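Local coordinates for extracellular solute-binding protein family 5 (Brucella melitensis, PDB 4ONY) that probably captures peptides or related solutes in the periplasm and delivers them to an ABC transporter for uptake, at residues 35-40 with 587-592; 87-92 with 241-246; 343-348 with 446-451; 281-286 with 299-304. All blocks are in the same frame, centred on the assembly; numbering follows the deposited sequence.

All four contacts belong to one periplasmic binding protein chain. Interactions 1 and 2 are neighbours, with centres 11 Å apart. T37 OG1 lies 2.9 Å from R244 O, Y36 OH lies 2.9 Å from R92 N, and both pairs are probable hydrogen bonds. Interaction 4 touches interaction 1, where W590 CZ2 meets F302 CZ at 3.6 Å. It also touches interaction 3, where L344 O packs on I281 CD1 at 3.5 Å. Interactions 2 and 3 lie on opposite sides of the chain's centre, with centres 41 Å apart. The bound 1-ethoxy-2-(2-ethoxyethoxy)ethane is held by Q222, Q225, R226, Y256 and Y257, none of which belongs to these segments.

Interaction 1 of 4, residues 35-40 with 587-592; sequences PYTNPD and LPAWWH
N38 packs over one face of the W591 indole. An Asx turn shapes the loop here: N38 OD1 accepts from D40 N at 2.8 Å, and the donor lies above the carbonyl plane. The loop 35-40 precedes strand 46-52, while 587-592 is close to the C-terminal end of the chain, so the contact joins two parts far apart in sequence.

N38 ND2 sits 3.4 Å from W591 CH2, offset toward the rim of the ring. The amide and ring planes are 75° apart, so this is not a flat stack. N38 CB covers the same end of the indole, 3.7 Å from W591 CZ3. N38 has CG anti to its own N (chi1 170°), which carries the amide out over the ring. The Asx turn bond holds the other end of that amide.

The van der Waals packing of A589 is looser. A589 CB lies 4.1 Å from Y36 O and makes an apolar contact with T37 CG2 at 4.3 Å, both on the side of the 35-40 loop. The polar ends of these two neighbours are held by other parts of the chain: Y36 OH bonds to R92 N, and T37 OG1 to H33, F34 and R244.

No direct hydrogen bond joins the segments. One water bridges their backbones instead, accepting from N38 N at 2.8 Å and donating to A589 O at 2.8 Å.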
loop_
_atom_site.group_PDB
_atom_site.type_symbol
_atom_site.label_atom_id
_atom_site.label_comp_id
_atom_site.label_asym_id
_atom_site.label_seq_id
_atom_site.Cartn_x
_atom_site.Cartn_y
_atom_site.Cartn_z
ATOM N N PRO A 35 -20.781 5.943 0.192
ATOM C CA PRO A 35 -21.436 5.649 1.432
ATOM C C PRO A 35 -20.642 6.069 2.690
ATOM O O PRO A 35 -21.226 6.105 3.801
ATOM C CB PRO A 35 -21.652 4.128 1.372
ATOM C CG PRO A 35 -20.577 3.637 0.512
ATOM C CD PRO A 35 -20.384 4.717 -0.516
ATOM N N TYR A 36 -19.403 6.501 2.535
ATOM C CA TYR A 36 -18.608 6.959 3.668
ATOM C C TYR A 36 -18.427 8.499 3.807
ATOM O O TYR A 36 -17.540 8.955 4.556
ATOM C CB TYR A 36 -17.238 6.290 3.636
ATOM C CG TYR A 36 -16.422 6.452 2.358
ATOM C CD1 TYR A 36 -16.634 5.609 1.275
ATOM C CD2 TYR A 36 -15.468 7.461 2.231
ATOM C CE1 TYR A 36 -15.880 5.729 0.113
ATOM C CE2 TYR A 36 -14.724 7.593 1.078
ATOM C CZ TYR A 36 -14.928 6.733 0.027
ATOM O OH TYR A 36 -14.191 6.787 -1.107
ATOM N N THR A 37 -19.259 9.273 3.111
ATOM C CA THR A 37 -19.291 10.689 3.273
ATOM C C THR A 37 -20.569 11.152 3.955
ATOM O O THR A 37 -21.604 10.481 3.939
ATOM C CB THR A 37 -19.226 11.435 1.917
ATOM O OG1 THR A 37 -20.491 11.333 1.213
ATOM C CG2 THR A 37 -18.072 10.942 1.071
ATOM N N ASN A 38 -20.490 12.350 4.499
ATOM C CA ASN A 38 -21.633 13.026 5.077
ATOM C C ASN A 38 -22.178 13.877 3.955
ATOM O O ASN A 38 -21.511 14.808 3.508
ATOM C CB ASN A 38 -21.179 13.872 6.255
ATOM C CG ASN A 38 -22.261 14.810 6.774
ATOM O OD1 ASN A 38 -23.374 14.878 6.251
ATOM N ND2 ASN A 38 -21.914 15.560 7.805
ATOM N N PRO A 39 -23.360 13.534 3.444
ATOM C CA PRO A 39 -23.876 14.300 2.312
ATOM C C PRO A 39 -24.171 15.790 2.613
ATOM O O PRO A 39 -24.440 16.530 1.699
ATOM C CB PRO A 39 -25.180 13.572 1.959
ATOM C CG PRO A 39 -25.611 12.895 3.209
ATOM C CD PRO A 39 -24.361 12.624 4.017
ATOM N N ASP A 40 -24.226 16.193 3.880
ATOM C CA ASP A 40 -24.494 17.582 4.228
ATOM C C ASP A 40 -23.364 18.186 5.056
ATOM O O ASP A 40 -23.611 18.901 5.992
ATOM C CB ASP A 40 -25.782 17.664 5.043
ATOM C CG ASP A 40 -26.963 17.035 4.337
ATOM O OD1 ASP A 40 -27.178 17.312 3.124
ATOM O OD2 ASP A 40 -27.668 16.249 5.007
ATOM N N LEU A 587 -9.431 11.447 4.791
ATOM C CA LEU A 587 -9.341 12.869 5.062
ATOM C C LEU A 587 -10.179 13.733 4.144
ATOM O O LEU A 587 -10.709 14.764 4.591
ATOM C CB LEU A 587 -7.893 13.355 5.006
ATOM C CG LEU A 587 -6.946 12.771 6.040
ATOM C CD1 LEU A 587 -5.630 13.523 5.980
ATOM C CD2 LEU A 587 -7.556 12.875 7.452
ATOM N N PRO A 588 -10.291 13.366 2.834
ATOM C CA PRO A 588 -11.097 14.195 1.943
ATOM C C PRO A 588 -12.597 14.268 2.311
ATOM O O PRO A 588 -13.291 15.120 1.785
ATOM C CB PRO A 588 -10.932 13.517 0.574
ATOM C CG PRO A 588 -9.615 12.846 0.659
ATOM C CD PRO A 588 -9.498 12.376 2.089
ATOM N N ALA A 589 -13.081 13.353 3.158
ATOM C CA ALA A 589 -14.435 13.400 3.654
ATOM C C ALA A 589 -14.558 14.131 5.007
ATOM O O ALA A 589 -15.679 14.283 5.550
ATOM C CB ALA A 589 -14.946 11.990 3.778
ATOM N N TRP A 590 -13.436 14.593 5.570
ATOM C CA TRP A 590 -13.489 15.316 6.843
ATOM C C TRP A 590 -13.914 16.783 6.591
ATOM O O TRP A 590 -13.934 17.257 5.420
ATOM C CB TRP A 590 -12.124 15.232 7.571
ATOM C CG TRP A 590 -11.815 13.808 8.042
ATOM C CD1 TRP A 590 -12.318 12.663 7.525
ATOM C CD2 TRP A 590 -10.950 13.424 9.106
ATOM N NE1 TRP A 590 -11.807 11.575 8.187
ATOM C CE2 TRP A 590 -10.962 12.015 9.164
ATOM C CE3 TRP A 590 -10.147 14.128 10.005
ATOM C CZ2 TRP A 590 -10.237 11.304 10.104
ATOM C CZ3 TRP A 590 -9.392 13.420 10.924
ATOM C CH2 TRP A 590 -9.457 12.025 10.983
ATOM N N TRP A 591 -14.232 17.479 7.667
ATOM C CA TRP A 591 -14.707 18.872 7.597
ATOM C C TRP A 591 -14.333 19.655 8.844
ATOM O O TRP A 591 -13.782 19.116 9.826
ATOM C CB TRP A 591 -16.231 18.933 7.325
ATOM C CG TRP A 591 -17.116 18.414 8.420
ATOM C CD1 TRP A 591 -17.559 19.112 9.500
ATOM C CD2 TRP A 591 -17.652 17.101 8.557
ATOM N NE1 TRP A 591 -18.339 18.334 10.288
ATOM C CE2 TRP A 591 -18.417 17.082 9.739
ATOM C CE3 TRP A 591 -17.553 15.930 7.808
ATOM C CZ2 TRP A 591 -19.120 15.942 10.168
ATOM C CZ3 TRP A 591 -18.243 14.778 8.251
ATOM C CH2 TRP A 591 -19.005 14.802 9.412
ATOM N N HIS A 592 -14.587 20.951 8.779
ATOM C CA HIS A 592 -14.352 21.847 9.878
ATOM C C HIS A 592 -15.686 22.097 10.546
ATOM O O HIS A 592 -16.688 22.303 9.858
ATOM C CB HIS A 592 -13.760 23.142 9.344
ATOM C CG HIS A 592 -13.118 23.984 10.392
ATOM N ND1 HIS A 592 -13.829 24.614 11.391
ATOM C CD2 HIS A 592 -11.825 24.301 10.599
ATOM C CE1 HIS A 592 -13.003 25.310 12.151
ATOM N NE2 HIS A 592 -11.782 25.135 11.691
HETATM O O HOH W 1 -18.146 13.801 4.322
#

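Interaction 2 of 4, residues 87-92 with 241-246; sequences LMLRSR and PSQRGF
L89 supplies most of the surface buried here. It presents a single methyl, CD2, to the 241-246 loop. That methyl lies 3.4 Å from S242 O and 3.6 Å from Q243 NE2, so an apolar group closes over a small polar pair. L89 CG is anti to the backbone N (chi1 179°), which places CD2 against the S242 carbonyl.

S242 adds its CB, 4.3 Å from L89 CD2. Its hydroxyl bonds to S100 O.

Q243 bends at chi2 (-77°) and folds back to the carbonyl of the residue before it. Its NE2 donates to S242 O at 3.1 Å, with the acceptor in the amide plane and the donor above the carbonyl plane. Its OE1 is held by Y235 OH and N247 ND2, so both ends of the amide are fixed. Q243 also begins a type II turn that ends at F246.

Strand 88-90 pairs antiparallel with strand 97-108, whose L101 touches Q243. The loop runs between strands 226-231 and 251-257, so the contact links two sheets.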
loop_
_atom_site.group_PDB
_atom_site.type_symbol
_atom_site.label_atom_id
_atom_site.label_comp_id
_atom_site.label_asym_id
_atom_site.label_seq_id
_atom_site.Cartn_x
_atom_site.Cartn_y
_atom_site.Cartn_z
ATOM N N LEU A 87 -10.073 9.974 -15.217
ATOM C CA LEU A 87 -11.349 9.803 -15.879
ATOM C C LEU A 87 -12.389 9.289 -14.908
ATOM O O LEU A 87 -13.564 9.668 -14.972
ATOM C CB LEU A 87 -11.208 8.873 -17.071
ATOM C CG LEU A 87 -10.426 9.552 -18.213
ATOM C CD1 LEU A 87 -9.841 8.514 -19.168
ATOM C CD2 LEU A 87 -11.317 10.506 -19.016
ATOM N N MET A 88 -11.968 8.390 -14.018
ATOM C CA MET A 88 -12.907 7.765 -13.047
ATOM C C MET A 88 -12.257 7.746 -11.683
ATOM O O MET A 88 -11.011 7.751 -11.586
ATOM C CB MET A 88 -13.277 6.350 -13.489
ATOM C CG MET A 88 -13.930 6.311 -14.875
ATOM S SD MET A 88 -14.556 4.692 -15.346
ATOM C CE MET A 88 -15.961 4.589 -14.243
ATOM N N LEU A 89 -13.089 7.757 -10.653
ATOM C CA LEU A 89 -12.644 7.916 -9.278
ATOM C C LEU A 89 -12.780 6.624 -8.485
ATOM O O LEU A 89 -13.859 6.018 -8.436
ATOM C CB LEU A 89 -13.499 8.981 -8.590
ATOM C CG LEU A 89 -13.201 9.288 -7.130
ATOM C CD1 LEU A 89 -11.837 9.910 -6.936
ATOM C CD2 LEU A 89 -14.289 10.196 -6.580
ATOM N N ARG A 90 -11.713 6.244 -7.817
ATOM C CA ARG A 90 -11.717 5.030 -7.032
ATOM C C ARG A 90 -12.576 5.177 -5.753
ATOM O O ARG A 90 -12.376 6.123 -4.983
ATOM C CB ARG A 90 -10.266 4.782 -6.667
ATOM C CG ARG A 90 -10.018 3.547 -5.865
ATOM C CD ARG A 90 -9.647 2.452 -6.790
ATOM N NE ARG A 90 -9.278 1.264 -6.056
ATOM C CZ ARG A 90 -8.073 0.731 -6.045
ATOM N NH1 ARG A 90 -7.088 1.284 -6.702
ATOM N NH2 ARG A 90 -7.850 -0.385 -5.380
ATOM N N SER A 91 -13.533 4.287 -5.511
ATOM C CA SER A 91 -14.167 4.241 -4.198
ATOM C C SER A 91 -13.228 3.609 -3.167
ATOM O O SER A 91 -12.680 2.537 -3.395
ATOM C CB SER A 91 -15.454 3.426 -4.185
ATOM O OG SER A 91 -15.905 3.204 -2.839
ATOM N N ARG A 92 -13.155 4.191 -1.988
ATOM C CA ARG A 92 -12.313 3.620 -0.929
ATOM C C ARG A 92 -13.066 2.690 0.015
ATOM O O ARG A 92 -12.567 2.357 1.083
ATOM C CB ARG A 92 -11.614 4.757 -0.192
ATOM C CG ARG A 92 -10.733 5.604 -1.113
ATOM C CD ARG A 92 -9.584 4.768 -1.691
ATOM N NE ARG A 92 -8.817 5.478 -2.722
ATOM C CZ ARG A 92 -7.785 4.981 -3.398
ATOM N NH1 ARG A 92 -7.376 3.731 -3.235
ATOM N NH2 ARG A 92 -7.149 5.740 -4.262
ATOM N N PRO A 241 -22.672 12.949 -7.766
ATOM C CA PRO A 241 -22.810 12.028 -6.670
ATOM C C PRO A 241 -21.466 11.476 -6.194
ATOM O O PRO A 241 -21.280 11.328 -4.989
ATOM C CB PRO A 241 -23.723 10.960 -7.241
ATOM C CG PRO A 241 -24.632 11.738 -8.173
ATOM C CD PRO A 241 -23.681 12.710 -8.823
ATOM N N SER A 242 -20.515 11.295 -7.098
ATOM C CA SER A 242 -19.173 10.852 -6.719
ATOM C C SER A 242 -18.316 11.926 -6.001
ATOM O O SER A 242 -17.217 11.637 -5.566
ATOM C CB SER A 242 -18.400 10.326 -7.930
ATOM O OG SER A 242 -18.183 11.336 -8.895
ATOM N N GLN A 243 -18.818 13.148 -5.879
ATOM C CA GLN A 243 -18.111 14.202 -5.135
ATOM C C GLN A 243 -18.897 14.726 -3.930
ATOM O O GLN A 243 -18.437 15.607 -3.195
ATOM C CB GLN A 243 -17.757 15.342 -6.073
ATOM C CG GLN A 243 -16.788 14.974 -7.195
ATOM C CD GLN A 243 -15.347 14.878 -6.702
ATOM O OE1 GLN A 243 -14.606 15.840 -6.734
ATOM N NE2 GLN A 243 -14.989 13.728 -6.165
ATOM N N ARG A 244 -20.076 14.177 -3.711
ATOM C CA ARG A 244 -20.913 14.659 -2.648
ATOM C C ARG A 244 -20.336 14.299 -1.249
ATOM O O ARG A 244 -20.029 13.155 -1.013
ATOM C CB ARG A 244 -22.310 14.111 -2.809
ATOM C CG ARG A 244 -23.226 14.648 -1.730
ATOM C CD ARG A 244 -24.639 14.790 -2.214
ATOM N NE ARG A 244 -25.436 15.474 -1.181
ATOM C CZ ARG A 244 -26.764 15.475 -1.135
ATOM N NH1 ARG A 244 -27.471 14.808 -2.052
ATOM N NH2 ARG A 244 -27.387 16.131 -0.157
ATOM N N GLY A 245 -20.187 15.304 -0.378
ATOM C CA GLY A 245 -19.489 15.195 0.929
ATOM C C GLY A 245 -17.956 15.130 0.920
ATOM O O GLY A 245 -17.333 14.824 1.949
ATOM N N PHE A 246 -17.333 15.423 -0.229
ATOM C CA PHE A 246 -15.903 15.586 -0.322
ATOM C C PHE A 246 -15.596 17.087 -0.517
ATOM O O PHE A 246 -16.488 17.897 -0.781
ATOM C CB PHE A 246 -15.342 14.819 -1.536
ATOM C CG PHE A 246 -15.341 13.293 -1.399
ATOM C CD1 PHE A 246 -14.517 12.674 -0.506
ATOM C CD2 PHE A 246 -16.129 12.507 -2.225
ATOM C CE1 PHE A 246 -14.498 11.283 -0.382
ATOM C CE2 PHE A 246 -16.101 11.118 -2.134
ATOM C CZ PHE A 246 -15.267 10.497 -1.216
#

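Interaction 3 of 4, residues 343-348 with 446-451; sequences NLFAGQ and EKIALA
L344 has CG anti to its carbonyl carbon (chi1 -51°), and K447 has CG anti to its backbone N (chi1 -176°). These torsions send the two side chains past each other in opposite directions. L344 CD1 lies 3.9 Å from K447 CD and 4.0 Å from K447 CG, so the leucine rests on the aliphatic part of the lysine.

I448 CD1 meets L344 CD1 at 4.3 Å. It also approaches the edge of the F345 ring near its plane, 4.2 Å from CE2. L344 CB covers one face of that ring, so leucine and phenylalanine form one apolar patch against the helix. F345 also meets Y349 edge-to-face. No hydrogen bond crosses the contact.

Helix 337-344 ends here, and a type I' turn from F345 to Q348 leads the chain away toward strand 350-351. The arrangement is apolar packing of a helix end and its following turn against the side of helix 443-458. Helix 443-458 packs on strands 435-440 and 462-467, which belong to the same mixed sheet as 350-351, giving an alpha/beta layout like that of periplasmic binding protein lobes.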
loop_
_atom_site.group_PDB
_atom_site.type_symbol
_atom_site.label_atom_id
_atom_site.label_comp_id
_atom_site.label_asym_id
_atom_site.label_seq_id
_atom_site.Cartn_x
_atom_site.Cartn_y
_atom_site.Cartn_z
ATOM N N ASN A 343 7.504 -5.638 26.454
ATOM C CA ASN A 343 8.707 -4.967 26.970
ATOM C C ASN A 343 9.258 -3.866 26.122
ATOM O O ASN A 343 9.917 -3.013 26.661
ATOM C CB ASN A 343 9.825 -5.985 27.219
ATOM C CG ASN A 343 9.487 -6.901 28.352
ATOM O OD1 ASN A 343 9.721 -6.549 29.508
ATOM N ND2 ASN A 343 8.880 -8.048 28.058
ATOM N N LEU A 344 9.030 -3.894 24.813
ATOM C CA LEU A 344 9.576 -2.891 23.903
ATOM C C LEU A 344 8.517 -1.928 23.334
ATOM O O LEU A 344 8.836 -0.785 23.016
ATOM C CB LEU A 344 10.248 -3.581 22.711
ATOM C CG LEU A 344 11.293 -4.694 22.995
ATOM C CD1 LEU A 344 11.905 -5.179 21.684
ATOM C CD2 LEU A 344 12.389 -4.204 23.921
ATOM N N PHE A 345 7.271 -2.393 23.195
ATOM C CA PHE A 345 6.248 -1.703 22.399
ATOM C C PHE A 345 4.950 -1.393 23.169
ATOM O O PHE A 345 3.931 -1.099 22.563
ATOM C CB PHE A 345 5.924 -2.548 21.144
ATOM C CG PHE A 345 7.133 -2.868 20.312
ATOM C CD1 PHE A 345 8.044 -1.869 19.960
ATOM C CD2 PHE A 345 7.378 -4.175 19.891
ATOM C CE1 PHE A 345 9.165 -2.155 19.201
ATOM C CE2 PHE A 345 8.492 -4.463 19.101
ATOM C CZ PHE A 345 9.381 -3.457 18.756
ATOM N N ALA A 346 5.020 -1.439 24.491
ATOM C CA ALA A 346 3.915 -1.050 25.376
ATOM C C ALA A 346 2.618 -1.789 25.018
ATOM O O ALA A 346 1.527 -1.249 25.179
ATOM C CB ALA A 346 3.710 0.470 25.344
ATOM N N GLY A 347 2.746 -3.012 24.487
ATOM C CA GLY A 347 1.586 -3.814 24.166
ATOM C C GLY A 347 0.776 -3.355 22.971
ATOM O O GLY A 347 -0.295 -3.891 22.730
ATOM N N GLN A 348 1.278 -2.426 22.186
ATOM C CA GLN A 348 0.420 -1.797 21.149
ATOM C C GLN A 348 0.289 -2.571 19.866
ATOM O O GLN A 348 -0.691 -2.355 19.112
ATOM C CB GLN A 348 0.940 -0.419 20.753
ATOM C CG GLN A 348 0.916 0.588 21.865
ATOM C CD GLN A 348 -0.486 0.817 22.368
ATOM O OE1 GLN A 348 -1.384 1.128 21.625
ATOM N NE2 GLN A 348 -0.683 0.553 23.632
ATOM N N GLU A 446 17.963 -3.112 14.923
ATOM C CA GLU A 446 18.834 -3.719 15.887
ATOM C C GLU A 446 18.149 -4.187 17.134
ATOM O O GLU A 446 18.461 -5.281 17.633
ATOM C CB GLU A 446 19.883 -2.736 16.380
ATOM C CG GLU A 446 21.191 -2.894 15.712
ATOM C CD GLU A 446 22.217 -2.090 16.460
ATOM O OE1 GLU A 446 22.940 -2.708 17.308
ATOM O OE2 GLU A 446 22.216 -0.854 16.225
ATOM N N LYS A 447 17.249 -3.358 17.646
ATOM C CA LYS A 447 16.574 -3.694 18.874
ATOM C C LYS A 447 15.774 -4.991 18.734
ATOM O O LYS A 447 15.845 -5.856 19.604
ATOM C CB LYS A 447 15.662 -2.570 19.299
ATOM C CG LYS A 447 15.002 -2.828 20.641
ATOM C CD LYS A 447 13.845 -1.857 20.877
ATOM C CE LYS A 447 14.311 -0.425 21.070
ATOM N NZ LYS A 447 13.136 0.497 21.062
ATOM N N ILE A 448 15.038 -5.140 17.639
ATOM C CA ILE A 448 14.248 -6.366 17.441
ATOM C C ILE A 448 15.129 -7.575 17.081
ATOM O O ILE A 448 14.872 -8.695 17.499
ATOM C CB ILE A 448 13.084 -6.148 16.450
ATOM C CG1 ILE A 448 12.061 -7.253 16.572
ATOM C CG2 ILE A 448 13.505 -6.078 15.010
ATOM C CD1 ILE A 448 11.393 -7.272 17.929
ATOM N N ALA A 449 16.211 -7.334 16.371
ATOM C CA ALA A 449 17.150 -8.401 16.041
ATOM C C ALA A 449 17.839 -8.933 17.317
ATOM O O ALA A 449 18.045 -10.140 17.464
ATOM C CB ALA A 449 18.177 -7.909 15.064
ATOM N N LEU A 450 18.175 -8.016 18.219
ATOM C CA LEU A 450 18.745 -8.367 19.507
ATOM C C LEU A 450 17.809 -9.259 20.273
ATOM O O LEU A 450 18.248 -10.188 20.899
ATOM C CB LEU A 450 19.067 -7.117 20.348
ATOM C CG LEU A 450 20.373 -6.411 19.943
ATOM C CD1 LEU A 450 20.439 -4.985 20.509
ATOM C CD2 LEU A 450 21.601 -7.209 20.430
ATOM N N ALA A 451 16.515 -8.956 20.250
ATOM C CA ALA A 451 15.555 -9.780 20.967
ATOM C C ALA A 451 15.493 -11.194 20.349
ATOM O O ALA A 451 15.476 -12.174 21.071
ATOM C CB ALA A 451 14.190 -9.115 20.989
#

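Interaction 4 of 4, residues 281-286 with 299-304; sequences IRWEKL and KDTFEK
K299 lies over one face of the W283 indole and grips it in two ways. Its NZ stands 3.6 Å from the centroid of the five-membered ring, only 8° off the normal, a cation-pi contact. Its CE makes a CH-pi contact over the six-membered ring, 3.4 Å from that centroid. The same NZ donates to W283 O at 2.9 Å, tilted 32° from the carbonyl plane. One ammonium group therefore meets both the backbone and the ring of a single residue. K299 CB packs on W283 CH2 at 3.5 Å, so the chain follows the indole from its far end inward. A bend at chi3 (78°) lowers CE and NZ onto the ring.

Two other residues of the strand add to this. D300 O lies 3.7 Å from W283 CH2, and T301 CG2 lies 4.1 Å from W283 CZ2.

The segments are the end of helix 280-285 and strand 297-302, an edge of a three-stranded antiparallel sheet. The axes of the short segments 281-285 and 299-302 approach to 11.7 Å, and W283 spans the gap.

Further out, W283 stacks with W567 of the middle strand 566-571 and meets Y287 edge-to-face. D300 turns away from the helix. Its carboxylate forms a salt bridge with R570 and a hydrogen bond with H576. The backbones of D300 and V568 are hydrogen-bonded, and T301 touches W567.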
loop_
_atom_site.group_PDB
_atom_site.type_symbol
_atom_site.label_atom_id
_atom_site.label_comp_id
_atom_site.label_asym_id
_atom_site.label_seq_id
_atom_site.Cartn_x
_atom_site.Cartn_y
_atom_site.Cartn_z
ATOM N N ILE A 281 5.098 4.036 20.941
ATOM C CA ILE A 281 5.618 4.588 22.182
ATOM C C ILE A 281 5.085 6.025 22.332
ATOM O O ILE A 281 4.594 6.407 23.421
ATOM C CB ILE A 281 7.167 4.567 22.212
ATOM C CG1 ILE A 281 7.685 3.125 22.128
ATOM C CG2 ILE A 281 7.719 5.225 23.466
ATOM C CD1 ILE A 281 7.142 2.219 23.216
ATOM N N ARG A 282 5.150 6.803 21.263
ATOM C CA ARG A 282 4.629 8.182 21.303
ATOM C C ARG A 282 3.132 8.197 21.608
ATOM O O ARG A 282 2.668 8.941 22.458
ATOM C CB ARG A 282 4.912 8.938 19.988
ATOM C CG ARG A 282 4.528 10.418 20.011
ATOM C CD ARG A 282 5.279 11.248 18.948
ATOM N NE ARG A 282 4.957 10.687 17.655
ATOM C CZ ARG A 282 5.772 10.630 16.617
ATOM N NH1 ARG A 282 6.970 11.177 16.657
ATOM N NH2 ARG A 282 5.354 10.043 15.533
ATOM N N TRP A 283 2.371 7.357 20.918
ATOM C CA TRP A 283 0.926 7.284 21.152
ATOM C C TRP A 283 0.618 6.962 22.628
ATOM O O TRP A 283 -0.244 7.545 23.221
ATOM C CB TRP A 283 0.337 6.207 20.270
ATOM C CG TRP A 283 -1.218 6.145 20.212
ATOM C CD1 TRP A 283 -2.002 5.140 20.713
ATOM C CD2 TRP A 283 -2.114 7.076 19.600
ATOM N NE1 TRP A 283 -3.311 5.378 20.437
ATOM C CE2 TRP A 283 -3.422 6.559 19.754
ATOM C CE3 TRP A 283 -1.951 8.271 18.924
ATOM C CZ2 TRP A 283 -4.559 7.207 19.237
ATOM C CZ3 TRP A 283 -3.091 8.920 18.406
ATOM C CH2 TRP A 283 -4.372 8.375 18.562
ATOM N N GLU A 284 1.371 6.037 23.203
ATOM C CA GLU A 284 1.136 5.560 24.550
ATOM C C GLU A 284 1.571 6.574 25.592
ATOM O O GLU A 284 0.898 6.730 26.563
ATOM C CB GLU A 284 1.903 4.262 24.763
ATOM C CG GLU A 284 2.038 3.786 26.193
ATOM C CD GLU A 284 0.739 3.180 26.687
ATOM O OE1 GLU A 284 -0.066 2.794 25.803
ATOM O OE2 GLU A 284 0.553 3.088 27.935
ATOM N N LYS A 285 2.677 7.268 25.356
ATOM C CA LYS A 285 3.342 8.084 26.378
ATOM C C LYS A 285 3.146 9.593 26.254
ATOM O O LYS A 285 3.132 10.289 27.268
ATOM C CB LYS A 285 4.861 7.865 26.280
ATOM C CG LYS A 285 5.287 6.461 26.618
ATOM C CD LYS A 285 5.016 6.146 28.069
ATOM C CE LYS A 285 5.788 4.916 28.518
ATOM N NZ LYS A 285 5.648 4.710 29.988
ATOM N N LEU A 286 3.126 10.111 25.019
ATOM C CA LEU A 286 3.344 11.541 24.819
ATOM C C LEU A 286 2.119 12.354 24.525
ATOM O O LEU A 286 2.237 13.539 24.191
ATOM C CB LEU A 286 4.449 11.795 23.764
ATOM C CG LEU A 286 5.828 11.195 24.098
ATOM C CD1 LEU A 286 6.887 11.513 23.039
ATOM C CD2 LEU A 286 6.313 11.646 25.459
ATOM N N LYS A 299 -7.837 11.747 20.554
ATOM C CA LYS A 299 -7.114 10.621 19.966
ATOM C C LYS A 299 -8.083 9.660 19.279
ATOM O O LYS A 299 -8.695 8.819 19.948
ATOM C CB LYS A 299 -6.308 9.904 21.060
ATOM C CG LYS A 299 -5.280 10.804 21.713
ATOM C CD LYS A 299 -4.507 10.076 22.800
ATOM C CE LYS A 299 -3.459 9.199 22.155
ATOM N NZ LYS A 299 -3.081 8.133 23.075
ATOM N N ASP A 300 -8.242 9.768 17.960
ATOM C CA ASP A 300 -9.185 8.920 17.248
ATOM C C ASP A 300 -8.504 7.615 16.832
ATOM O O ASP A 300 -7.312 7.604 16.523
ATOM C CB ASP A 300 -9.684 9.555 15.955
ATOM C CG ASP A 300 -11.003 10.240 16.090
ATOM O OD1 ASP A 300 -11.662 10.077 17.109
ATOM O OD2 ASP A 300 -11.397 10.971 15.170
ATOM N N THR A 301 -9.282 6.551 16.777
ATOM C CA THR A 301 -8.831 5.331 16.203
ATOM C C THR A 301 -9.827 4.779 15.174
ATOM O O THR A 301 -11.036 5.001 15.278
ATOM C CB THR A 301 -8.614 4.285 17.270
ATOM O OG1 THR A 301 -9.889 3.806 17.668
ATOM C CG2 THR A 301 -7.827 4.838 18.469
ATOM N N PHE A 302 -9.284 4.087 14.176
ATOM C CA PHE A 302 -10.062 3.536 13.077
ATOM C C PHE A 302 -9.582 2.121 12.741
ATOM O O PHE A 302 -8.471 1.751 13.071
ATOM C CB PHE A 302 -9.862 4.400 11.836
ATOM C CG PHE A 302 -10.139 5.868 12.045
ATOM C CD1 PHE A 302 -9.137 6.710 12.469
ATOM C CD2 PHE A 302 -11.371 6.402 11.795
ATOM C CE1 PHE A 302 -9.363 8.053 12.681
ATOM C CE2 PHE A 302 -11.624 7.735 11.976
ATOM C CZ PHE A 302 -10.615 8.564 12.459
ATOM N N GLU A 303 -10.440 1.325 12.112
ATOM C CA GLU A 303 -10.016 0.045 11.613
ATOM C C GLU A 303 -10.223 0.043 10.153
ATOM O O GLU A 303 -11.007 0.827 9.633
ATOM C CB GLU A 303 -10.820 -1.090 12.236
ATOM C CG GLU A 303 -10.526 -1.255 13.697
ATOM C CD GLU A 303 -11.408 -2.324 14.324
ATOM O OE1 GLU A 303 -12.545 -1.965 14.747
ATOM O OE2 GLU A 303 -10.944 -3.481 14.391
ATOM N N LYS A 304 -9.509 -0.820 9.484
ATOM C CA LYS A 304 -9.616 -0.903 8.045
ATOM C C LYS A 304 -9.581 -2.371 7.662
ATOM O O LYS A 304 -9.063 -3.196 8.411
ATOM C CB LYS A 304 -8.494 -0.107 7.382
ATOM C CG LYS A 304 -7.089 -0.656 7.600
ATOM C CD LYS A 304 -6.088 0.319 6.996
ATOM C CE LYS A 304 -4.638 -0.121 7.180
ATOM N NZ LYS A 304 -4.263 -1.157 6.188
#